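Local coordinates for FAD:protein FMN transferase (Pseudomonas stutzeri ATCC 14405 = CCUG 16156, PDB 5MGY), which probably transfers FMN from FAD onto threonine side chains of target proteins, using magnesium, and matures the NosR protein needed for nitrous oxide reduction, at residues 46-51 with 77-82; 158-163 with 184-189; 190-193 with 197-200. All coordinates share one frame; numbering follows the deposited sequence.

Interaction 1 of 3, residues 46-51 with 77-82; sequences LGQLDK and PDMVRE. Unlike the reference sequence in segment 46-51: Gln48 (reference Glu).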
loop_
_atom_site.group_PDB
_atom_site.type_symbol
_atom_site.label_atom_id
_atom_site.label_comp_id
_atom_site.label_asym_id
_atom_site.label_seq_id
_atom_site.Cartn_x
_atom_site.Cartn_y
_atom_site.Cartn_z
ATOM N N LEU A 46 -9.323 11.690 -4.410
ATOM C CA LEU A 46 -7.883 11.870 -4.410
ATOM C C LEU A 46 -7.453 13.190 -3.904
ATOM O O LEU A 46 -6.349 13.324 -3.432
ATOM C CB LEU A 46 -7.308 11.687 -5.798
ATOM C CG LEU A 46 -7.398 10.238 -6.256
ATOM C CD1 LEU A 46 -6.703 10.069 -7.580
ATOM C CD2 LEU A 46 -6.784 9.287 -5.214
ATOM N N GLY A 47 -8.306 14.198 -4.043
ATOM C CA GLY A 47 -8.023 15.503 -3.488
ATOM C C GLY A 47 -8.123 15.469 -1.997
ATOM O O GLY A 47 -7.310 16.104 -1.363
ATOM N N GLN A 48 -9.122 14.783 -1.452
ATOM C CA GLN A 48 -9.246 14.725 -0.034
ATOM C C GLN A 48 -8.032 13.992 0.550
ATOM O O GLN A 48 -7.534 14.366 1.612
ATOM C CB GLN A 48 -10.453 13.960 0.394
ATOM C CG GLN A 48 -11.762 14.648 0.254
ATOM C CD GLN A 48 -12.877 13.677 0.577
ATOM O OE1 GLN A 48 -13.730 13.353 -0.281
ATOM N NE2 GLN A 48 -12.853 13.148 1.824
ATOM N N LEU A 49 -7.579 12.930 -0.112
ATOM C CA LEU A 49 -6.486 12.157 0.445
ATOM C C LEU A 49 -5.254 12.996 0.493
ATOM O O LEU A 49 -4.542 12.973 1.484
ATOM C CB LEU A 49 -6.212 10.881 -0.333
ATOM C CG LEU A 49 -7.271 9.803 -0.182
ATOM C CD1 LEU A 49 -7.149 8.748 -1.256
ATOM C CD2 LEU A 49 -7.148 9.094 1.106
ATOM N N ASP A 50 -5.020 13.759 -0.557
ATOM C CA ASP A 50 -3.838 14.577 -0.626
ATOM C C ASP A 50 -3.877 15.691 0.447
ATOM O O ASP A 50 -2.897 16.005 1.063
ATOM C CB ASP A 50 -3.782 15.176 -1.991
ATOM C CG ASP A 50 -2.372 15.507 -2.444
ATOM O OD1 ASP A 50 -1.979 15.138 -3.481
ATOM O OD2 ASP A 50 -1.577 16.207 -1.897
ATOM N N LYS A 51 -5.029 16.273 0.663
ATOM C CA LYS A 51 -5.159 17.380 1.589
ATOM C C LYS A 51 -5.021 16.880 3.010
ATOM O O LYS A 51 -4.448 17.572 3.796
ATOM C CB LYS A 51 -6.527 18.088 1.388
ATOM C CG LYS A 51 -6.588 19.497 1.898
ATOM C CD LYS A 51 -7.013 19.587 3.348
ATOM C CE LYS A 51 -6.650 20.961 3.904
ATOM N NZ LYS A 51 -6.557 20.931 5.389
ATOM N N PRO A 77 -9.147 14.906 11.119
ATOM C CA PRO A 77 -10.296 14.390 10.401
ATOM C C PRO A 77 -10.486 12.851 10.440
ATOM O O PRO A 77 -9.612 12.101 10.914
ATOM C CB PRO A 77 -10.063 14.889 8.986
ATOM C CG PRO A 77 -8.737 15.530 8.926
ATOM C CD PRO A 77 -8.064 15.342 10.230
ATOM N N ASP A 78 -11.650 12.409 9.961
ATOM C CA ASP A 78 -12.044 10.984 9.939
ATOM C C ASP A 78 -11.028 10.049 9.288
ATOM O O ASP A 78 -10.649 9.064 9.908
ATOM C CB ASP A 78 -13.425 10.851 9.257
ATOM C CG ASP A 78 -14.603 11.341 10.168
ATOM O OD1 ASP A 78 -14.436 11.609 11.406
ATOM O OD2 ASP A 78 -15.722 11.435 9.616
ATOM N N MET A 79 -10.595 10.392 8.067
ATOM C CA MET A 79 -9.614 9.605 7.331
ATOM C C MET A 79 -8.408 9.275 8.156
ATOM O O MET A 79 -7.945 8.125 8.124
ATOM C CB MET A 79 -9.063 10.321 6.116
ATOM C CG MET A 79 -9.877 10.111 4.892
ATOM S SD MET A 79 -9.039 10.902 3.509
ATOM C CE MET A 79 -10.465 10.939 2.367
ATOM N N VAL A 80 -7.842 10.295 8.812
ATOM C CA VAL A 80 -6.551 10.148 9.461
ATOM C C VAL A 80 -6.727 9.174 10.612
ATOM O O VAL A 80 -5.877 8.312 10.831
ATOM C CB VAL A 80 -6.010 11.482 9.941
ATOM C CG1 VAL A 80 -4.796 11.272 10.833
ATOM C CG2 VAL A 80 -5.651 12.347 8.779
ATOM N N ARG A 81 -7.845 9.304 11.310
ATOM C CA ARG A 81 -8.163 8.445 12.435
ATOM C C ARG A 81 -8.565 7.069 11.988
ATOM O O ARG A 81 -8.195 6.109 12.630
ATOM C CB ARG A 81 -9.226 9.069 13.344
ATOM C CG ARG A 81 -8.571 10.048 14.297
ATOM C CD ARG A 81 -9.498 10.902 15.158
ATOM N NE ARG A 81 -10.401 11.749 14.364
ATOM C CZ ARG A 81 -11.645 11.411 14.005
ATOM N NH1 ARG A 81 -12.162 10.212 14.355
ATOM N NH2 ARG A 81 -12.372 12.267 13.276
ATOM N N GLU A 82 -9.305 6.956 10.888
ATOM C CA GLU A 82 -9.564 5.651 10.317
ATOM C C GLU A 82 -8.201 4.941 10.006
ATOM O O GLU A 82 -7.986 3.801 10.377
ATOM C CB GLU A 82 -10.478 5.750 9.058
ATOM C CG GLU A 82 -11.184 4.426 8.682
ATOM C CD GLU A 82 -11.796 4.376 7.283
ATOM O OE1 GLU A 82 -11.999 3.240 6.720
ATOM O OE2 GLU A 82 -12.087 5.478 6.763
#
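Met79 reaches Gln48 and Leu49 from a helical turn held by a salt bridge on its outer side, Arg81 NH2 to Asp78 OD1 at 2.9 Å. That bond uses the lone pair of OD1 that points away from OD2. The carboxylate oxygen lies 23° out of the guanidinium plane. Arg81 NE also bonds the carbonyl of Met76, just before the helix, and Pro77 occupies the N-cap position.

Across the contact, both contacts run through Met79. Its chain is extended beyond CG (chi2 -175°, chi3 -163°), and this carries its sulfur and terminal methyl to the neighbouring helix. There Met79 SD meets the CD2 branch of Leu49 at 3.6 Å, with the two side chains crossing at about a right angle. The methyl goes on to Gln48, again crosswise. Met79 CE lies 3.6 Å from Gln48 CB and 3.3 Å from Gln48 NE2, so it rests against both the root and the amide end of that side chain. Gln48 is a glutamate in the reference sequence.

The contact joins helix 35-53 to the first turn of helix 78-93. The backbones stay well apart, with Leu49 CA and Met79 CA 8.0 Å from each other. Helix 159-173 packs on the same two residues, placing Tyr162 against both, Ala163 against Leu49 and Leu166 against Met79. Val80 also packs on Leu53 of helix 35-53, and Lys51 makes a salt bridge to Asp61.

No hydrogen bond or salt bridge links the two segments. Leu49 and Met79 are buried, whereas Gln48 is exposed. Segments 46-51 and 77-82 therefore meet by van der Waals packing of one thioether chain, apolar against leucine and bordered by an amide at the surface.

Interaction 2 of 3, residues 158-163 with 184-189; sequences IAAGYA and TGELKA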
loop_
_atom_site.group_PDB
_atom_site.type_symbol
_atom_site.label_atom_id
_atom_site.label_comp_id
_atom_site.label_asym_id
_atom_site.label_seq_id
_atom_site.Cartn_x
_atom_site.Cartn_y
_atom_site.Cartn_z
ATOM N N ILE A 158 0.012 2.484 3.337
ATOM C CA ILE A 158 -1.447 2.213 3.091
ATOM C C ILE A 158 -2.362 3.155 2.248
ATOM O O ILE A 158 -3.509 2.767 1.923
ATOM C CB ILE A 158 -2.223 1.902 4.384
ATOM C CG1 ILE A 158 -2.029 2.944 5.450
ATOM C CG2 ILE A 158 -1.736 0.621 4.928
ATOM C CD1 ILE A 158 -2.908 2.740 6.709
ATOM N N ALA A 159 -1.901 4.350 1.886
ATOM C CA ALA A 159 -2.814 5.352 1.209
ATOM C C ALA A 159 -3.425 4.848 -0.114
ATOM O O ALA A 159 -4.626 4.880 -0.282
ATOM C CB ALA A 159 -2.122 6.670 0.982
ATOM N N ALA A 160 -2.593 4.349 -1.028
ATOM C CA ALA A 160 -3.072 3.887 -2.337
ATOM C C ALA A 160 -4.126 2.798 -2.194
ATOM O O ALA A 160 -5.152 2.810 -2.852
ATOM C CB ALA A 160 -1.912 3.401 -3.190
ATOM N N GLY A 161 -3.901 1.889 -1.285
ATOM C CA GLY A 161 -4.898 0.891 -1.065
ATOM C C GLY A 161 -6.228 1.316 -0.506
ATOM O O GLY A 161 -7.248 0.707 -0.848
ATOM N N TYR A 162 -6.166 2.242 0.458
ATOM C CA TYR A 162 -7.313 2.913 1.030
ATOM C C TYR A 162 -8.084 3.646 -0.081
ATOM O O TYR A 162 -9.296 3.498 -0.184
ATOM C CB TYR A 162 -6.825 3.887 2.075
ATOM C CG TYR A 162 -7.903 4.648 2.770
ATOM C CD1 TYR A 162 -8.935 3.983 3.416
ATOM C CD2 TYR A 162 -7.880 6.076 2.805
ATOM C CE1 TYR A 162 -9.911 4.700 4.091
ATOM C CE2 TYR A 162 -8.848 6.804 3.481
ATOM C CZ TYR A 162 -9.860 6.110 4.114
ATOM O OH TYR A 162 -10.825 6.803 4.778
ATOM N N ALA A 163 -7.360 4.364 -0.933
ATOM C CA ALA A 163 -7.925 5.102 -2.062
ATOM C C ALA A 163 -8.751 4.186 -2.975
ATOM O O ALA A 163 -9.821 4.572 -3.411
ATOM C CB ALA A 163 -6.827 5.831 -2.853
ATOM N N THR A 184 -1.921 3.637 -8.654
ATOM C CA THR A 184 -0.439 3.481 -8.455
ATOM C C THR A 184 -0.052 2.082 -8.104
ATOM O O THR A 184 0.747 1.859 -7.194
ATOM C CB THR A 184 0.182 4.398 -7.375
ATOM O OG1 THR A 184 -0.090 3.889 -6.075
ATOM C CG2 THR A 184 -0.362 5.789 -7.469
ATOM N N GLY A 185 -0.647 1.122 -8.789
ATOM C CA GLY A 185 -0.281 -0.259 -8.667
ATOM C C GLY A 185 -1.176 -1.091 -7.796
ATOM O O GLY A 185 -1.456 -2.229 -8.138
ATOM N N GLU A 186 -1.643 -0.554 -6.682
ATOM C CA GLU A 186 -2.681 -1.238 -5.897
ATOM C C GLU A 186 -3.961 -1.308 -6.721
ATOM O O GLU A 186 -4.295 -0.380 -7.431
ATOM C CB GLU A 186 -2.985 -0.499 -4.563
ATOM C CG GLU A 186 -2.004 -0.794 -3.453
ATOM C CD GLU A 186 -0.589 -0.394 -3.775
ATOM O OE1 GLU A 186 -0.433 0.610 -4.506
ATOM O OE2 GLU A 186 0.372 -1.069 -3.302
ATOM N N LEU A 187 -4.679 -2.414 -6.608
ATOM C CA LEU A 187 -5.917 -2.568 -7.300
ATOM C C LEU A 187 -6.836 -3.586 -6.725
ATOM O O LEU A 187 -6.453 -4.436 -5.937
ATOM C CB LEU A 187 -5.673 -2.869 -8.761
ATOM C CG LEU A 187 -5.003 -4.142 -9.263
ATOM C CD1 LEU A 187 -5.918 -5.370 -9.190
ATOM C CD2 LEU A 187 -4.561 -3.920 -10.723
ATOM N N LYS A 188 -8.085 -3.480 -7.164
ATOM C CA LYS A 188 -9.113 -4.433 -6.824
ATOM C C LYS A 188 -10.159 -4.529 -7.955
ATOM O O LYS A 188 -10.447 -3.571 -8.659
ATOM C CB LYS A 188 -9.719 -4.048 -5.493
ATOM C CG LYS A 188 -10.832 -4.944 -5.040
ATOM C CD LYS A 188 -11.301 -4.650 -3.618
ATOM C CE LYS A 188 -12.514 -5.538 -3.327
ATOM N NZ LYS A 188 -13.290 -5.338 -2.099
ATOM N N ALA A 189 -10.715 -5.706 -8.131
ATOM C CA ALA A 189 -11.745 -5.869 -9.099
ATOM C C ALA A 189 -12.834 -6.756 -8.577
ATOM O O ALA A 189 -12.603 -7.584 -7.689
ATOM C CB ALA A 189 -11.160 -6.455 -10.384
#
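Thr184 touches helix 159-173 through its hydroxyl, with OG1 3.4 Å from Ala160 CB. OG1 sits between the backbone N and the carbonyl carbon (chi1 78°), on the side that faces the alanine methyl. Thr184 and Gly185 both have positive phi. Together these two residues form the tight turn of a beta hairpin, joining strand 179-183 to strand 186-190 in the large antiparallel sheet.

Glu186 starts the second strand and reaches back to the helix. The backbones come close here, with Gly161 CA and Glu186 CA 5.7 Å apart, and the glycine has no side chain to stand between them. The Glu186 chain bends at chi2 (61°), which brings OE1 against the same methyl, 3.4 Å from Ala160 CB. Nearer its backbone, Glu186 CG lies 3.9 Å from Gly161 N. That N-H is hydrogen-bonded to Asp271, a magnesium ligand along with Ser157 and Thr275. Ser157 lies just before the segment 158-163. The nearest side-chain atom of Glu186 is about 5 Å from the magnesium ion, and Glu186 OE2 is hydrogen-bonded to Ser225 OG.

Interaction 3 of 3, residues 190-193 with 197-200; sequences EGRK and SPWR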
loop_
_atom_site.group_PDB
_atom_site.type_symbol
_atom_site.label_atom_id
_atom_site.label_comp_id
_atom_site.label_asym_id
_atom_site.label_seq_id
_atom_site.Cartn_x
_atom_site.Cartn_y
_atom_site.Cartn_z
ATOM N N GLU A 190 -14.011 -6.596 -9.186
ATOM C CA GLU A 190 -15.203 -7.384 -8.834
ATOM C C GLU A 190 -16.150 -7.517 -10.000
ATOM O O GLU A 190 -16.056 -6.783 -10.960
ATOM C CB GLU A 190 -15.918 -6.720 -7.694
ATOM C CG GLU A 190 -16.979 -7.559 -7.050
ATOM C CD GLU A 190 -17.167 -7.218 -5.608
ATOM O OE1 GLU A 190 -18.013 -7.891 -5.010
ATOM O OE2 GLU A 190 -16.500 -6.280 -5.069
ATOM N N GLY A 191 -17.026 -8.504 -9.924
ATOM C CA GLY A 191 -17.926 -8.813 -10.999
ATOM C C GLY A 191 -17.251 -9.468 -12.181
ATOM O O GLY A 191 -16.124 -9.972 -12.086
ATOM N N ARG A 192 -17.984 -9.448 -13.295
ATOM C CA ARG A 192 -17.519 -9.990 -14.554
ATOM C C ARG A 192 -17.770 -9.008 -15.656
ATOM O O ARG A 192 -18.588 -8.163 -15.514
ATOM C CB ARG A 192 -18.214 -11.330 -14.813
ATOM C CG ARG A 192 -17.749 -12.406 -13.815
ATOM C CD ARG A 192 -18.384 -13.755 -14.046
ATOM N NE ARG A 192 -17.663 -14.859 -13.418
ATOM C CZ ARG A 192 -16.557 -15.444 -13.903
ATOM N NH1 ARG A 192 -15.971 -15.006 -15.019
ATOM N NH2 ARG A 192 -16.009 -16.476 -13.259
ATOM N N LYS A 193 -17.042 -9.110 -16.757
ATOM C CA LYS A 193 -17.300 -8.283 -17.944
ATOM C C LYS A 193 -18.607 -8.778 -18.657
ATOM O O LYS A 193 -19.159 -9.820 -18.313
ATOM C CB LYS A 193 -16.063 -8.237 -18.860
ATOM C CG LYS A 193 -14.812 -7.680 -18.197
ATOM C CD LYS A 193 -13.578 -7.545 -19.106
ATOM C CE LYS A 193 -12.261 -8.096 -18.501
ATOM N NZ LYS A 193 -11.026 -7.435 -19.045
ATOM N N SER A 197 -16.576 -12.959 -19.035
ATOM C CA SER A 197 -15.196 -13.148 -18.589
ATOM C C SER A 197 -14.870 -12.485 -17.237
ATOM O O SER A 197 -15.547 -11.580 -16.833
ATOM C CB SER A 197 -14.209 -12.723 -19.690
ATOM O OG SER A 197 -13.808 -11.407 -19.613
ATOM N N PRO A 198 -13.833 -12.930 -16.547
ATOM C CA PRO A 198 -13.408 -12.279 -15.354
ATOM C C PRO A 198 -12.321 -11.219 -15.591
ATOM O O PRO A 198 -11.639 -11.152 -16.648
ATOM C CB PRO A 198 -12.826 -13.433 -14.564
ATOM C CG PRO A 198 -12.087 -14.211 -15.614
ATOM C CD PRO A 198 -12.992 -14.076 -16.807
ATOM N N TRP A 199 -12.178 -10.408 -14.548
ATOM C CA TRP A 199 -11.060 -9.502 -14.423
ATOM C C TRP A 199 -9.785 -10.297 -14.011
ATOM O O TRP A 199 -9.778 -11.106 -13.087
ATOM C CB TRP A 199 -11.384 -8.440 -13.381
ATOM C CG TRP A 199 -12.611 -7.604 -13.689
ATOM C CD1 TRP A 199 -13.819 -7.684 -13.055
ATOM C CD2 TRP A 199 -12.715 -6.537 -14.637
ATOM N NE1 TRP A 199 -14.671 -6.761 -13.565
ATOM C CE2 TRP A 199 -14.021 -6.028 -14.528
ATOM C CE3 TRP A 199 -11.814 -5.927 -15.515
ATOM C CZ2 TRP A 199 -14.481 -4.962 -15.309
ATOM C CZ3 TRP A 199 -12.259 -4.877 -16.294
ATOM C CH2 TRP A 199 -13.601 -4.416 -16.201
ATOM N N ARG A 200 -8.696 -10.040 -14.709
ATOM C CA ARG A 200 -7.466 -10.735 -14.455
ATOM C C ARG A 200 -6.296 -9.808 -14.260
ATOM O O ARG A 200 -6.171 -8.769 -14.953
ATOM C CB ARG A 200 -7.160 -11.584 -15.667
ATOM C CG ARG A 200 -8.279 -12.518 -16.106
ATOM C CD ARG A 200 -7.757 -13.385 -17.229
ATOM N NE ARG A 200 -8.133 -14.764 -16.975
ATOM C CZ ARG A 200 -8.990 -15.451 -17.712
ATOM N NH1 ARG A 200 -9.588 -14.891 -18.777
ATOM N NH2 ARG A 200 -9.280 -16.697 -17.366
#
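Glu190 offers its backbone to the indole of Trp199. Its carbonyl oxygen lies at the ring edge, 3.2 Å from Trp199 CD1. The Glu190 side chain starts away from segment 197-200, and its carboxylate forms a salt bridge with Lys172. Gly191, at a positive phi, brings a second carbonyl to the same part of the ring, with Gly191 O 3.4 Å from Trp199 CD1. The indole NE1 is hydrogen-bonded to Ser178 OG.

Arg192 runs extended alongside Ser197 and Pro198. Its CB meets Ser197 O at 3.4 Å, and its NH1 lies 3.5 Å from Pro198 CB. NH1 also makes a weak hydrogen bond to Gly196 O.

Lys193 gives a backbone hydrogen bond between the segments. Its N donates to Ser197 O at 2.9 Å, with an N-H...O angle of 154°, and closes the loop that links strand 186-190 to strand 199-205. The aliphatic part of its side chain lies along Trp199. CG stands 3.9 Å from the centroid of the six-membered ring, 9° off the normal, in a CH-pi contact. A bend at chi3 (-133°) keeps the chain by the ring, with CE 3.7 Å from Trp199 CE3.

The turn is thus held by a backbone bond, while Lys193 CG rests on one face of the tryptophan, the Glu190 carbonyl lies at its edge and the Gly191 carbonyl is close by.

How the interactions relate
Helix 159-173, which carries part of interaction 2, packs against interaction 1. Tyr162 on that helix is probably hydrogen-bonded through OH to Glu82 of interaction 1. Interaction 2 lies nearest the centre of the chain, is partly buried and borders the magnesium site. Interaction 1 is a buried helix-helix contact farther out. Interaction 3 is at the surface, away from the annotated sites. It continues from the strand of interaction 2, and Ala189 packs on Trp199 where they meet. Interactions 1 and 3 do not touch. Interactions 1 and 2 have no hydrogen bond between their segments, whereas interaction 3 has a backbone bond and a CH-pi contact.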